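PDB 1RU4: pectate lyase from Erwinia chrysanthemi, which catalyses the eliminative cleavage of pectate, breaking the (1→4)-linked alpha-D-galacturonan backbone of plant cell-wall pectin. Local coordinates for residues S97-D100 with S101-V104; M36-S39 with A40-A44; A43-N46 with P47-I51; P61-Q64 with G65-N68; I51-P55 with G56-I60. All coordinates share one frame; numbering follows the deposited sequence.

Contact 1: S97-D100 with S101-V104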
loop_
_atom_site.group_PDB
_atom_site.type_symbol
_atom_site.label_atom_id
_atom_site.label_comp_id
_atom_site.label_asym_id
_atom_site.label_seq_id
_atom_site.Cartn_x
_atom_site.Cartn_y
_atom_site.Cartn_z
ATOM N N SER A 97 8.415 17.982 7.916
ATOM C CA SER A 97 9.269 18.465 9.004
ATOM C C SER A 97 8.864 18.294 10.471
ATOM O O SER A 97 9.468 18.920 11.346
ATOM C CB SER A 97 9.605 19.941 8.758
ATOM O OG SER A 97 10.125 20.139 7.454
ATOM N N PHE A 98 7.878 17.453 10.764
ATOM C CA PHE A 98 7.474 17.270 12.156
ATOM C C PHE A 98 8.494 16.513 12.997
ATOM O O PHE A 98 9.052 15.509 12.553
ATOM C CB PHE A 98 6.132 16.536 12.245
ATOM C CG PHE A 98 4.948 17.449 12.276
ATOM C CD1 PHE A 98 4.491 18.055 11.113
ATOM C CD2 PHE A 98 4.296 17.719 13.478
ATOM C CE1 PHE A 98 3.402 18.923 11.142
ATOM C CE2 PHE A 98 3.206 18.584 13.518
ATOM C CZ PHE A 98 2.758 19.188 12.347
ATOM N N PRO A 99 8.806 17.026 14.203
ATOM C CA PRO A 99 9.764 16.336 15.069
ATOM C C PRO A 99 9.131 14.995 15.443
ATOM O O PRO A 99 7.908 14.835 15.355
ATOM C CB PRO A 99 9.846 17.258 16.285
ATOM C CG PRO A 99 9.634 18.608 15.693
ATOM C CD PRO A 99 8.475 18.352 14.747
ATOM N N ASP A 100 9.951 14.043 15.866
ATOM C CA ASP A 100 9.467 12.700 16.178
ATOM C C ASP A 100 8.367 12.636 17.240
ATOM O O ASP A 100 7.451 11.823 17.139
ATOM C CB ASP A 100 10.640 11.798 16.578
ATOM C CG ASP A 100 11.618 11.562 15.436
ATOM O OD1 ASP A 100 12.676 10.948 15.683
ATOM O OD2 ASP A 100 11.334 11.982 14.294
ATOM N N SER A 101 8.447 13.512 18.237
ATOM C CA SER A 101 7.493 13.503 19.346
ATOM C C SER A 101 6.227 14.322 19.098
ATOM O O SER A 101 5.256 14.213 19.849
ATOM C CB SER A 101 8.179 14.011 20.617
ATOM O OG SER A 101 8.628 15.345 20.447
ATOM N N GLN A 102 6.239 15.135 18.045
ATOM C CA GLN A 102 5.127 16.038 17.762
ATOM C C GLN A 102 4.136 15.507 16.736
ATOM O O GLN A 102 4.498 14.760 15.832
ATOM C CB GLN A 102 5.664 17.391 17.291
ATOM C CG GLN A 102 6.544 18.111 18.303
ATOM C CD GLN A 102 5.777 18.583 19.523
ATOM O OE1 GLN A 102 4.707 19.178 19.408
ATOM N NE2 GLN A 102 6.329 18.326 20.703
ATOM N N TRP A 103 2.881 15.923 16.884
ATOM C CA TRP A 103 1.817 15.583 15.944
ATOM C C TRP A 103 0.668 16.574 16.115
ATOM O O TRP A 103 0.510 17.178 17.183
ATOM C CB TRP A 103 1.320 14.147 16.167
ATOM C CG TRP A 103 0.705 13.923 17.517
ATOM C CD1 TRP A 103 1.363 13.646 18.683
ATOM C CD2 TRP A 103 -0.685 13.997 17.850
ATOM N NE1 TRP A 103 0.470 13.548 19.719
ATOM C CE2 TRP A 103 -0.795 13.759 19.238
ATOM C CE3 TRP A 103 -1.850 14.241 17.111
ATOM C CZ2 TRP A 103 -2.025 13.762 19.905
ATOM C CZ3 TRP A 103 -3.074 14.244 17.774
ATOM C CH2 TRP A 103 -3.150 14.005 19.159
ATOM N N VAL A 104 -0.101 16.763 15.046
ATOM C CA VAL A 104 -1.248 17.665 15.049
ATOM C C VAL A 104 -2.450 16.964 14.420
ATOM O O VAL A 104 -2.367 16.431 13.309
ATOM C CB VAL A 104 -0.950 18.981 14.269
ATOM C CG1 VAL A 104 -2.237 19.779 14.052
ATOM C CG2 VAL A 104 0.060 19.833 15.029
#
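F98 and Q102 carry most of this local contact, CD2 of F98 passing 3.8 Å from the carbonyl O of Q102 in an oblique approach. V104 follows as the partner of the ring edge. The F98 ring approaches V104 at about a right angle, and CE2 of F98 comes to 3.7 Å from CG2 of V104, which lies near the ring plane. The ring is swung to chi1 -91°, well off the usual staggered value, which directs it across the returning chain.

Q102 packs through its aliphatic part. CB of Q102 rests 3.9 Å from CD of P99, and CG of Q102 lies 4.0 Å from CB of P99, so the proline ring serves as an apolar platform for the root of the glutamine chain. Because CG of Q102 stands anti to the carbonyl carbon (chi1 -61°), it is kept beside the ring before the chain bends at its second torsion.

The reversal itself is a type I beta turn from P99 to Q102, closed by Q102 N to P99 O at 3.2 Å with an N-H...O angle of 150°. S101 is the third residue of that turn, and what it covers is the backbone of D100 beside it, both being exposed at the crest. The turn belongs to a loop of the right-handed parallel beta-helix, between strands 92-95 and 110-112. Backbone bonds from F98 to R126 and from V104 to G128 tie both legs to the following coil. The R150 guanidinium group also donates to F98 O and P99 O, while F98 meets the Y62 ring edge-to-face.

Contact 2: M36-S39 with A40-A44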
loop_
_atom_site.group_PDB
_atom_site.type_symbol
_atom_site.label_atom_id
_atom_site.label_comp_id
_atom_site.label_asym_id
_atom_site.label_seq_id
_atom_site.Cartn_x
_atom_site.Cartn_y
_atom_site.Cartn_z
ATOM N N MET A 36 9.243 27.141 -11.348
ATOM C CA MET A 36 8.297 27.836 -10.485
ATOM C C MET A 36 8.129 27.027 -9.198
ATOM O O MET A 36 8.612 25.893 -9.103
ATOM C CB MET A 36 6.953 28.019 -11.203
ATOM C CG MET A 36 6.199 26.731 -11.503
ATOM S SD MET A 36 5.012 26.906 -12.863
ATOM C CE MET A 36 3.850 28.039 -12.178
ATOM N N SER A 37 7.485 27.621 -8.198
ATOM C CA SER A 37 7.255 26.930 -6.932
ATOM C C SER A 37 6.124 25.917 -7.080
ATOM O O SER A 37 5.322 26.002 -8.014
ATOM C CB SER A 37 6.909 27.929 -5.826
ATOM O OG SER A 37 5.672 28.570 -6.082
ATOM N N PHE A 38 6.055 24.968 -6.151
ATOM C CA PHE A 38 4.998 23.963 -6.181
ATOM C C PHE A 38 3.628 24.621 -6.051
ATOM O O PHE A 38 2.694 24.256 -6.762
ATOM C CB PHE A 38 5.193 22.925 -5.069
ATOM C CG PHE A 38 4.208 21.785 -5.125
ATOM C CD1 PHE A 38 4.228 20.883 -6.185
ATOM C CD2 PHE A 38 3.251 21.623 -4.128
ATOM C CE1 PHE A 38 3.309 19.836 -6.253
ATOM C CE2 PHE A 38 2.326 20.579 -4.187
ATOM C CZ PHE A 38 2.357 19.684 -5.253
ATOM N N SER A 39 3.522 25.604 -5.158
ATOM C CA SER A 39 2.264 26.317 -4.949
ATOM C C SER A 39 1.801 27.073 -6.197
ATOM O O SER A 39 0.611 27.083 -6.513
ATOM C CB SER A 39 2.372 27.275 -3.757
ATOM O OG SER A 39 3.400 28.230 -3.945
ATOM N N ALA A 40 2.743 27.686 -6.912
ATOM C CA ALA A 40 2.417 28.420 -8.135
ATOM C C ALA A 40 1.893 27.468 -9.209
ATOM O O ALA A 40 0.917 27.772 -9.899
ATOM C CB ALA A 40 3.640 29.175 -8.644
ATOM N N ALA A 41 2.532 26.307 -9.328
ATOM C CA ALA A 41 2.110 25.297 -10.297
ATOM C C ALA A 41 0.721 24.767 -9.959
ATOM O O ALA A 41 -0.114 24.581 -10.843
ATOM C CB ALA A 41 3.114 24.161 -10.343
ATOM N N MET A 42 0.478 24.530 -8.672
ATOM C CA MET A 42 -0.824 24.068 -8.198
ATOM C C MET A 42 -1.942 25.051 -8.550
ATOM O O MET A 42 -3.054 24.644 -8.889
ATOM C CB MET A 42 -0.782 23.858 -6.686
ATOM C CG MET A 42 -0.036 22.610 -6.252
ATOM S SD MET A 42 -1.029 21.132 -6.476
ATOM C CE MET A 42 -2.093 21.269 -5.026
ATOM N N ALA A 43 -1.639 26.343 -8.473
ATOM C CA ALA A 43 -2.615 27.375 -8.794
ATOM C C ALA A 43 -2.956 27.406 -10.284
ATOM O O ALA A 43 -4.112 27.598 -10.658
ATOM C CB ALA A 43 -2.107 28.736 -8.343
ATOM N N ALA A 44 -1.952 27.169 -11.126
ATOM C CA ALA A 44 -2.115 27.249 -12.576
ATOM C C ALA A 44 -2.618 25.987 -13.279
ATOM O O ALA A 44 -3.352 26.075 -14.265
ATOM C CB ALA A 44 -0.809 27.704 -13.212
#
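M42 folds back over F38 one helical turn earlier. Its CB lies 3.5 Å from the carbonyl O of F38, and also close to the S39 carbonyl. The next carbon, CG of M42, is 3.2 Å from that same O of F38 and also sits over one face of the F38 ring, 4.0 Å from the centroid and 19° off the normal: a CH-pi contact, displaced toward the rim. SD of M42 continues past the ring 4.5 Å from its centroid, now obliquely, as a Met-aromatic contact, its closest ring atom being CZ of F38. With CG of F38 anti to the backbone N (chi1 -175°), the ring is swung towards M42.

Elsewhere on the helix, CE of M36 reaches 3.7 Å from CB of A40. S37 occupies the N-cap position, its OG hydrogen-bonded to OG of S39 at 3.1 Å. Successive i to i+4 bonds, A41 N to S37 O, M42 N to F38 O and A43 N to S39 O, run from the N-cap.

Helix 38-44 connects strands 16-19 and 50-53 and packs F38 and M42 on I51 and F72. The contact thus implies two chemistries in one short helix: polarisable sulfur, methylene and ring surfaces turned to the beta-helix, and paired hydroxyls at the helix start.

Contact 3: A43-N46 with P47-I51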
loop_
_atom_site.group_PDB
_atom_site.type_symbol
_atom_site.label_atom_id
_atom_site.label_comp_id
_atom_site.label_asym_id
_atom_site.label_seq_id
_atom_site.Cartn_x
_atom_site.Cartn_y
_atom_site.Cartn_z
ATOM N N ALA A 43 -1.639 26.343 -8.473
ATOM C CA ALA A 43 -2.615 27.375 -8.794
ATOM C C ALA A 43 -2.956 27.406 -10.284
ATOM O O ALA A 43 -4.112 27.598 -10.658
ATOM C CB ALA A 43 -2.107 28.736 -8.343
ATOM N N ALA A 44 -1.952 27.169 -11.126
ATOM C CA ALA A 44 -2.115 27.249 -12.576
ATOM C C ALA A 44 -2.618 25.987 -13.279
ATOM O O ALA A 44 -3.352 26.075 -14.265
ATOM C CB ALA A 44 -0.809 27.704 -13.212
ATOM N N VAL A 45 -2.229 24.820 -12.774
ATOM C CA VAL A 45 -2.518 23.551 -13.442
ATOM C C VAL A 45 -3.995 23.259 -13.734
ATOM O O VAL A 45 -4.874 23.531 -12.915
ATOM C CB VAL A 45 -1.884 22.362 -12.673
ATOM C CG1 VAL A 45 -2.622 22.108 -11.364
ATOM C CG2 VAL A 45 -1.841 21.120 -13.548
ATOM N N ASN A 46 -4.247 22.700 -14.915
ATOM C CA ASN A 46 -5.593 22.341 -15.355
ATOM C C ASN A 46 -5.657 20.866 -15.761
ATOM O O ASN A 46 -4.618 20.224 -15.928
ATOM C CB ASN A 46 -6.014 23.244 -16.519
ATOM C CG ASN A 46 -6.456 24.613 -16.052
ATOM O OD1 ASN A 46 -7.256 24.728 -15.125
ATOM N ND2 ASN A 46 -5.918 25.659 -16.670
ATOM N N PRO A 47 -6.874 20.305 -15.909
ATOM C CA PRO A 47 -7.033 18.896 -16.293
ATOM C C PRO A 47 -6.215 18.497 -17.517
ATOM O O PRO A 47 -6.207 19.201 -18.530
ATOM C CB PRO A 47 -8.533 18.791 -16.564
ATOM C CG PRO A 47 -9.105 19.734 -15.567
ATOM C CD PRO A 47 -8.191 20.932 -15.690
ATOM N N GLY A 48 -5.501 17.380 -17.397
ATOM C CA GLY A 48 -4.682 16.884 -18.489
ATOM C C GLY A 48 -3.266 17.430 -18.520
ATOM O O GLY A 48 -2.449 16.995 -19.335
ATOM N N GLU A 49 -2.977 18.390 -17.647
ATOM C CA GLU A 49 -1.655 19.003 -17.585
ATOM C C GLU A 49 -0.793 18.365 -16.497
ATOM O O GLU A 49 -1.294 17.603 -15.667
ATOM C CB GLU A 49 -1.779 20.515 -17.389
ATOM C CG GLU A 49 -2.566 21.186 -18.515
ATOM C CD GLU A 49 -2.704 22.690 -18.365
ATOM O OE1 GLU A 49 -2.997 23.351 -19.385
ATOM O OE2 GLU A 49 -2.536 23.214 -17.245
ATOM N N LEU A 50 0.496 18.690 -16.503
ATOM C CA LEU A 50 1.457 18.043 -15.616
ATOM C C LEU A 50 2.353 18.983 -14.821
ATOM O O LEU A 50 3.007 19.867 -15.381
ATOM C CB LEU A 50 2.333 17.084 -16.436
ATOM C CG LEU A 50 3.663 16.562 -15.876
ATOM C CD1 LEU A 50 3.441 15.621 -14.701
ATOM C CD2 LEU A 50 4.422 15.848 -16.981
ATOM N N ILE A 51 2.387 18.770 -13.509
ATOM C CA ILE A 51 3.330 19.465 -12.644
ATOM C C ILE A 51 4.549 18.544 -12.572
ATOM O O ILE A 51 4.513 17.490 -11.925
ATOM C CB ILE A 51 2.749 19.690 -11.223
ATOM C CG1 ILE A 51 1.501 20.576 -11.297
ATOM C CG2 ILE A 51 3.799 20.331 -10.317
ATOM C CD1 ILE A 51 0.856 20.844 -9.955
HETATM O O HOH W 1 -4.171 25.824 -18.884
#
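The flat groups here are the E49 carboxylate and the N46 amide, and the backbone N-H of N46 meets the first of them from above its plane. N46 N lies 2.9 Å from OE2 of E49, 48° out of the carboxylate plane, with an N-H...O angle of 142°. Water 1 bridges the two groups: ND2 of N46 donates to it at 2.8 Å, and it donates in turn to OE1 of E49, also at 2.8 Å. The E49 chain is extended beyond CG, which carries the carboxylate back across the turn to N46.

A type II beta turn from N46 to E49 sets this up, closed by E49 N to N46 O at 3.0 Å; G48 takes the positive phi of its third position. Beneath it V45, the first residue past helix 38-44, packs CG2 against CB of E49 at 3.9 Å and CG1 against CD1 of I51 at 4.0 Å, crossing I51 at about a right angle.

OE2 of E49 is also hydrogen-bonded to the Y17 hydroxyl, on strand 16-19. With N46 N-H and the Y17 hydroxyl on OE2 and a water on OE1, this buried carboxylate is probably ionised, its partners coming from the turn backbone, a neighbouring strand and solvent.

Contact 4: P61-Q64 with G65-N68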
loop_
_atom_site.group_PDB
_atom_site.type_symbol
_atom_site.label_atom_id
_atom_site.label_comp_id
_atom_site.label_asym_id
_atom_site.label_seq_id
_atom_site.Cartn_x
_atom_site.Cartn_y
_atom_site.Cartn_z
ATOM N N PRO A 61 7.954 23.900 5.925
ATOM C CA PRO A 61 8.307 24.318 7.286
ATOM C C PRO A 61 7.335 23.835 8.359
ATOM O O PRO A 61 6.123 23.768 8.137
ATOM C CB PRO A 61 8.298 25.844 7.186
ATOM C CG PRO A 61 8.705 26.089 5.772
ATOM C CD PRO A 61 7.879 25.066 5.028
ATOM N N TYR A 62 7.889 23.503 9.520
ATOM C CA TYR A 62 7.109 23.074 10.673
ATOM C C TYR A 62 7.034 24.198 11.702
ATOM O O TYR A 62 8.012 24.913 11.927
ATOM C CB TYR A 62 7.749 21.828 11.300
ATOM C CG TYR A 62 7.464 21.639 12.778
ATOM C CD1 TYR A 62 6.279 21.052 13.212
ATOM C CD2 TYR A 62 8.388 22.050 13.741
ATOM C CE1 TYR A 62 6.018 20.876 14.570
ATOM C CE2 TYR A 62 8.136 21.880 15.098
ATOM C CZ TYR A 62 6.951 21.290 15.505
ATOM O OH TYR A 62 6.707 21.103 16.848
ATOM N N THR A 63 5.859 24.351 12.307
ATOM C CA THR A 63 5.645 25.306 13.390
ATOM C C THR A 63 4.883 24.562 14.483
ATOM O O THR A 63 3.816 24.003 14.229
ATOM C CB THR A 63 4.817 26.524 12.930
ATOM O OG1 THR A 63 5.492 27.186 11.853
ATOM C CG2 THR A 63 4.635 27.509 14.081
ATOM N N GLN A 64 5.444 24.548 15.690
ATOM C CA GLN A 64 4.866 23.813 16.816
ATOM C C GLN A 64 3.386 24.126 17.035
ATOM O O GLN A 64 2.987 25.291 17.095
ATOM C CB GLN A 64 5.668 24.101 18.095
ATOM C CG GLN A 64 5.575 23.026 19.185
ATOM C CD GLN A 64 4.246 23.015 19.921
ATOM O OE1 GLN A 64 3.673 21.954 20.172
ATOM N NE2 GLN A 64 3.756 24.196 20.281
ATOM N N GLY A 65 2.580 23.070 17.124
ATOM C CA GLY A 65 1.157 23.220 17.382
ATOM C C GLY A 65 0.302 23.657 16.206
ATOM O O GLY A 65 -0.870 23.982 16.385
ATOM N N LYS A 66 0.874 23.666 15.004
ATOM C CA LYS A 66 0.139 24.083 13.812
ATOM C C LYS A 66 0.295 23.087 12.667
ATOM O O LYS A 66 1.372 22.524 12.467
ATOM C CB LYS A 66 0.611 25.465 13.349
ATOM C CG LYS A 66 0.397 26.568 14.372
ATOM C CD LYS A 66 0.847 27.915 13.837
ATOM C CE LYS A 66 0.681 29.004 14.887
ATOM N NZ LYS A 66 1.127 30.334 14.383
ATOM N N GLY A 67 -0.790 22.870 11.927
ATOM C CA GLY A 67 -0.741 21.985 10.773
ATOM C C GLY A 67 -0.107 22.669 9.574
ATOM O O GLY A 67 -0.134 23.897 9.474
ATOM N N ASN A 68 0.469 21.885 8.665
ATOM C CA ASN A 68 1.103 22.440 7.465
ATOM C C ASN A 68 0.732 21.659 6.198
ATOM O O ASN A 68 1.464 21.661 5.203
ATOM C CB ASN A 68 2.626 22.517 7.647
ATOM C CG ASN A 68 3.263 21.161 7.901
ATOM O OD1 ASN A 68 2.580 20.142 7.973
ATOM N ND2 ASN A 68 4.586 21.147 8.032
HETATM O O HOH W 2 3.643 22.796 11.030
#
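T63 and K66 cross obliquely on one flank of a tight reversal, CG2 of T63 meeting CD of K66 at 3.8 Å; the lysine chain runs extended beyond CG, and its CD methylene does the touching. Between their backbones runs the closing bond of a type II beta turn, K66 N to T63 O at 3.1 Å, with G65 at positive phi. Water 2 bridges the other polar atoms of the same pair, accepting from T63 N at 3.0 Å and donating to K66 O at 2.7 Å.

At the open end of the reversal N68 faces P61. Its ND2 donates to P61 O at 3.0 Å, almost straight at 171°. That oxygen lies in the amide plane of N68, whereas the donor stands above the carbonyl plane of P61, 50° out of it. A chi1 of 60° places the amide of N68 between its own N and carbonyl carbon, directed back at P61, and ND2 also donates to F96 O.

The whole reversal is a surface loop joining strands 56-59 and 70-72. N68 ties it to F96, just past strand 92-95, and the Y62 ring leans on P99 and Q102, so this loop rests on the equivalent one of the next coil.

Contact 5: I51-P55 with G56-I60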
loop_
_atom_site.group_PDB
_atom_site.type_symbol
_atom_site.label_atom_id
_atom_site.label_comp_id
_atom_site.label_asym_id
_atom_site.label_seq_id
_atom_site.Cartn_x
_atom_site.Cartn_y
_atom_site.Cartn_z
ATOM N N ILE A 51 2.387 18.770 -13.509
ATOM C CA ILE A 51 3.330 19.465 -12.644
ATOM C C ILE A 51 4.549 18.544 -12.572
ATOM O O ILE A 51 4.513 17.490 -11.925
ATOM C CB ILE A 51 2.749 19.690 -11.223
ATOM C CG1 ILE A 51 1.501 20.576 -11.297
ATOM C CG2 ILE A 51 3.799 20.331 -10.317
ATOM C CD1 ILE A 51 0.856 20.844 -9.955
ATOM N N LEU A 52 5.596 18.908 -13.303
ATOM C CA LEU A 52 6.806 18.098 -13.373
ATOM C C LEU A 52 7.826 18.551 -12.335
ATOM O O LEU A 52 8.354 19.665 -12.402
ATOM C CB LEU A 52 7.407 18.162 -14.776
ATOM C CG LEU A 52 8.536 17.178 -15.081
ATOM C CD1 LEU A 52 8.010 15.752 -15.023
ATOM C CD2 LEU A 52 9.122 17.475 -16.452
ATOM N N LEU A 53 8.091 17.671 -11.377
ATOM C CA LEU A 53 8.985 17.965 -10.267
ATOM C C LEU A 53 10.427 17.541 -10.518
ATOM O O LEU A 53 10.694 16.398 -10.887
ATOM C CB LEU A 53 8.478 17.258 -9.007
ATOM C CG LEU A 53 7.024 17.522 -8.603
ATOM C CD1 LEU A 53 6.570 16.494 -7.579
ATOM C CD2 LEU A 53 6.881 18.931 -8.051
ATOM N N LYS A 54 11.359 18.464 -10.312
ATOM C CA LYS A 54 12.774 18.122 -10.372
ATOM C C LYS A 54 13.030 17.172 -9.204
ATOM O O LYS A 54 12.553 17.413 -8.092
ATOM C CB LYS A 54 13.630 19.380 -10.207
ATOM C CG LYS A 54 15.127 19.131 -10.240
ATOM C CD LYS A 54 15.894 20.392 -9.887
ATOM C CE LYS A 54 17.389 20.129 -9.800
ATOM N NZ LYS A 54 18.129 21.343 -9.361
ATOM N N PRO A 55 13.736 16.054 -9.447
ATOM C CA PRO A 55 14.009 15.116 -8.352
ATOM C C PRO A 55 14.734 15.820 -7.203
ATOM O O PRO A 55 15.642 16.621 -7.430
ATOM C CB PRO A 55 14.895 14.067 -9.020
ATOM C CG PRO A 55 14.371 14.042 -10.427
ATOM C CD PRO A 55 14.217 15.516 -10.733
ATOM N N GLY A 56 14.292 15.547 -5.979
ATOM C CA GLY A 56 14.885 16.175 -4.812
ATOM C C GLY A 56 13.928 16.189 -3.637
ATOM O O GLY A 56 12.940 15.452 -3.624
ATOM N N THR A 57 14.226 17.034 -2.652
ATOM C CA THR A 57 13.401 17.158 -1.455
ATOM C C THR A 57 12.712 18.517 -1.405
ATOM O O THR A 57 13.349 19.563 -1.571
ATOM C CB THR A 57 14.239 16.965 -0.167
ATOM O OG1 THR A 57 14.828 15.658 -0.177
ATOM C CG2 THR A 57 13.363 17.102 1.075
ATOM N N TYR A 58 11.398 18.475 -1.199
ATOM C CA TYR A 58 10.563 19.660 -1.077
ATOM C C TYR A 58 10.170 19.780 0.393
ATOM O O TYR A 58 9.382 18.984 0.903
ATOM C CB TYR A 58 9.330 19.509 -1.973
ATOM C CG TYR A 58 9.684 19.459 -3.445
ATOM C CD1 TYR A 58 10.249 18.315 -4.012
ATOM C CD2 TYR A 58 9.509 20.578 -4.257
ATOM C CE1 TYR A 58 10.643 18.292 -5.351
ATOM C CE2 TYR A 58 9.895 20.567 -5.594
ATOM C CZ TYR A 58 10.465 19.423 -6.133
ATOM O OH TYR A 58 10.879 19.426 -7.446
ATOM N N THR A 59 10.766 20.751 1.079
ATOM C CA THR A 59 10.578 20.896 2.519
ATOM C C THR A 59 9.508 21.911 2.919
ATOM O O THR A 59 9.606 23.095 2.597
ATOM C CB THR A 59 11.912 21.261 3.206
ATOM O OG1 THR A 59 12.904 20.286 2.862
ATOM C CG2 THR A 59 11.755 21.301 4.724
ATOM N N ILE A 60 8.478 21.429 3.609
ATOM C CA ILE A 60 7.426 22.293 4.139
ATOM C C ILE A 60 7.791 22.607 5.590
ATOM O O ILE A 60 7.945 21.698 6.405
ATOM C CB ILE A 60 6.029 21.610 4.102
ATOM C CG1 ILE A 60 5.645 21.217 2.669
ATOM C CG2 ILE A 60 4.969 22.544 4.671
ATOM C CD1 ILE A 60 6.227 19.892 2.202
#
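The hydroxyl of Y58 is hydrogen-bonded to the backbone carbonyl of K54, which ties the two strands together across the bend between them. OH of Y58 donates to O of K54 at 2.7 Å, lying in the carbonyl plane on a lone pair, with a C=O...O angle of 127°. The oxygen sits near the plane of the Y58 ring, at its edge, and CE1 of Y58 is 3.5 Å from it. L53 packs beside the hydroxyl, its CB 3.6 Å from OH of Y58. The apolar contact proper is made by CD2 of L53, which lies 4.1 Å from CZ of Y58 in an oblique approach.

Torsions and turn geometry position this first shell. CG of Y58 is anti to the carbonyl carbon (chi1 -65°), which aims the phenol back along the preceding chain. P55 and G56 make the corner. The backbone of G56 is extended but with positive phi, a conformation in which a beta carbon would collide with the P55 carbonyl oxygen.

Further out, Y58 lies against the F94 ring with planes only about 15° apart, while L53 packs on V19 of the coil before, on A92 of the coil after, and on F38 of helix 38-44. Backbone bonds from I51, L52 and L53 extend strand 50-53 to strands 16-19 and 82-86, while strand 56-59 pairs with 92-95. This is a corner of a right-handed parallel beta-helix, where the chain passes from one sheet face to the next and aromatic residues of successive coils align, as Y58 and F94 do.

Contacts 2, 3 and 5 are partly buried and follow one another through helix 38-44, strand 50-53 and strand 56-59. Contacts 2 and 3 share A43 and A44, contacts 3 and 5 share I51, and F38 touches both I51 and L53. Their centres lie 9 to 16 Å apart. Contacts 1 and 4 are surface loops of adjacent coils that touch each other, with centres 9 Å apart. Chemistry follows place: sulfur-aromatic and aliphatic packing at the helix, a satisfied buried carboxylate at its exit, a phenol-carbonyl bond at the corner, and beta-turn bonds in the loops, helped by water in contact 4. S97 OG bonded to I60 O links contact 1 to contact 5.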